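Local atomic coordinates of omega-class glutathione S-transferase (Bombyx mori, PDB entry 3WD6), a protein that binds glutathione and probably acts as a glutathione transferase and glutathione-dependent dehydroascorbate reductase. Residues I10-K15 with V221-I226. Numbering follows the deposited sequence.
Sequences INFNTK and VSQYLI. With EDO (1,2-ethanediol), chain H.
The ring of F12 takes the edge of the Y224 ring against one of its faces and meets Q223 at CE2 and CZ. Followed outward, F12 begins with CB, which points toward 221-226 and lies in the plane of the tyrosine ring, 4.0 Å from Y224 CE1. CG, anti to the carbonyl carbon and beside the backbone N (chi1 -67°), lays the ring across Y224 CD1. This CG sits 3.6 Å from Y224 CD1, and CD1 of F12 touches the same tyrosine atom, which stands over the centre of the phenyl face. The result is a T-shaped stack, with centroids 4.9 Å apart and planes at 76°. CD2 and CE2 then reach the backbone of Q223, whose O approaches CE2 obliquely at 3.3 Å. At the tip, CZ has the amide oxygen OE1 of Q223 at its edge, 3.5 Å away and in the plane of the ring. That oxygen also accepts a 2.6 Å hydrogen bond from O2 of an ethanediol, probably left from crystallisation, whose C2 rests by CD1 of I10. Cut back to an alanine, F12 would probably leave the edge of Y224 without its aromatic face and Q223 O and OE1 without the phenyl ring, opening a gap between the segments. OD1 of N11 accepts from N of N13 (2.6 Å), an Asx turn that spans F12. The hydroxyl of Y224 is hydrogen-bonded to N34, and R36 makes a cation-pi contact with its ring, while I45 of helix 39-51 packs on it. The Y224 side chain lies about 7 Å from that of C38, which binds glutathione. The F12-Y224 pair joins the loop before strand 16-17 to 221-226: the N-terminal extension packing on the helical domain, as in omega-class glutathione transferases.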
# COMPACT_ATOMS: atom_id res chain seq x y z
N ILE A 10 16.06 -7.67 5.14
CA ILE A 10 14.98 -8.41 4.50
C ILE A 10 15.03 -8.34 2.98
O ILE A 10 15.27 -7.26 2.41
CB ILE A 10 13.63 -7.88 5.01
CG1 ILE A 10 13.53 -8.13 6.53
CG2 ILE A 10 12.45 -8.50 4.25
CD1 ILE A 10 12.33 -7.46 7.21
N ASN A 11 14.82 -9.48 2.31
CA ASN A 11 14.69 -9.45 0.85
C ASN A 11 13.23 -9.31 0.42
O ASN A 11 12.41 -10.22 0.63
CB ASN A 11 15.32 -10.67 0.17
CG ASN A 11 15.45 -10.48 -1.34
OD1 ASN A 11 14.44 -10.45 -2.07
ND2 ASN A 11 16.68 -10.31 -1.83
N PHE A 12 12.92 -8.15 -0.17
CA PHE A 12 11.56 -7.85 -0.62
C PHE A 12 11.22 -8.53 -1.93
O PHE A 12 10.07 -8.53 -2.36
CB PHE A 12 11.40 -6.34 -0.79
CG PHE A 12 11.48 -5.56 0.50
CD1 PHE A 12 10.71 -5.94 1.59
CD2 PHE A 12 12.33 -4.46 0.62
CE1 PHE A 12 10.77 -5.22 2.80
CE2 PHE A 12 12.41 -3.73 1.82
CZ PHE A 12 11.63 -4.11 2.91
N ASN A 13 12.22 -9.12 -2.57
CA ASN A 13 12.08 -9.56 -3.96
C ASN A 13 12.42 -11.03 -4.22
O ASN A 13 12.96 -11.37 -5.26
CB ASN A 13 12.94 -8.66 -4.87
CG ASN A 13 12.56 -7.19 -4.76
OD1 ASN A 13 11.40 -6.81 -4.94
ND2 ASN A 13 13.54 -6.36 -4.46
N THR A 14 12.10 -11.89 -3.26
CA THR A 14 12.16 -13.33 -3.49
C THR A 14 11.11 -13.70 -4.55
O THR A 14 10.13 -12.97 -4.71
CB THR A 14 11.91 -14.13 -2.17
OG1 THR A 14 10.63 -13.79 -1.62
CG2 THR A 14 12.99 -13.80 -1.13
N LYS A 15 11.31 -14.80 -5.26
CA LYS A 15 10.41 -15.18 -6.36
C LYS A 15 8.95 -15.26 -5.91
O LYS A 15 8.66 -15.69 -4.79
CB LYS A 15 10.85 -16.50 -7.00
CG LYS A 15 9.95 -16.98 -8.16
CD LYS A 15 9.32 -18.35 -7.84
CE LYS A 15 9.52 -19.38 -8.96
NZ LYS A 15 8.26 -19.65 -9.72
N VAL A 221 9.08 4.05 3.96
CA VAL A 221 8.74 4.18 2.56
C VAL A 221 9.94 3.89 1.65
O VAL A 221 9.84 3.07 0.72
CB VAL A 221 8.19 5.59 2.24
CG1 VAL A 221 8.00 5.75 0.75
CG2 VAL A 221 6.85 5.83 2.98
N SER A 222 11.08 4.53 1.92
CA SER A 222 12.17 4.54 0.95
C SER A 222 12.77 3.16 0.69
O SER A 222 13.17 2.85 -0.42
CB SER A 222 13.26 5.53 1.34
OG SER A 222 13.83 5.19 2.60
N GLN A 223 12.81 2.33 1.71
CA GLN A 223 13.49 1.05 1.56
C GLN A 223 12.65 0.09 0.71
O GLN A 223 13.16 -0.92 0.23
CB GLN A 223 13.75 0.44 2.94
CG GLN A 223 12.46 0.10 3.64
CD GLN A 223 12.67 -0.48 5.02
OE1 GLN A 223 12.79 -1.71 5.18
NE2 GLN A 223 12.72 0.39 6.05
N TYR A 224 11.36 0.40 0.54
CA TYR A 224 10.45 -0.45 -0.23
C TYR A 224 10.03 0.19 -1.57
O TYR A 224 9.26 -0.40 -2.32
CB TYR A 224 9.20 -0.79 0.60
CG TYR A 224 8.33 -1.92 0.05
CD1 TYR A 224 8.84 -3.20 -0.12
CD2 TYR A 224 6.98 -1.70 -0.26
CE1 TYR A 224 8.03 -4.26 -0.61
CE2 TYR A 224 6.15 -2.76 -0.75
CZ TYR A 224 6.71 -4.04 -0.92
OH TYR A 224 5.95 -5.09 -1.41
N LEU A 225 10.50 1.41 -1.85
CA LEU A 225 10.13 2.09 -3.10
C LEU A 225 10.34 1.22 -4.35
O LEU A 225 11.33 0.48 -4.45
CB LEU A 225 10.95 3.37 -3.29
CG LEU A 225 10.45 4.57 -2.50
CD1 LEU A 225 11.39 5.78 -2.78
CD2 LEU A 225 8.98 4.89 -2.84
N ILE A 226 9.40 1.31 -5.28
CA ILE A 226 9.59 0.72 -6.59
C ILE A 226 10.14 1.80 -7.54
O ILE A 226 9.48 2.83 -7.75
CB ILE A 226 8.26 0.17 -7.11
CG1 ILE A 226 7.72 -0.85 -6.11
CG2 ILE A 226 8.40 -0.42 -8.53
CD1 ILE A 226 6.32 -1.39 -6.45
C1 EDO H . 12.25 -3.45 9.38
O1 EDO H . 11.08 -4.00 10.04
C2 EDO H . 12.61 -4.27 8.13
O2 EDO H . 13.17 -3.44 7.10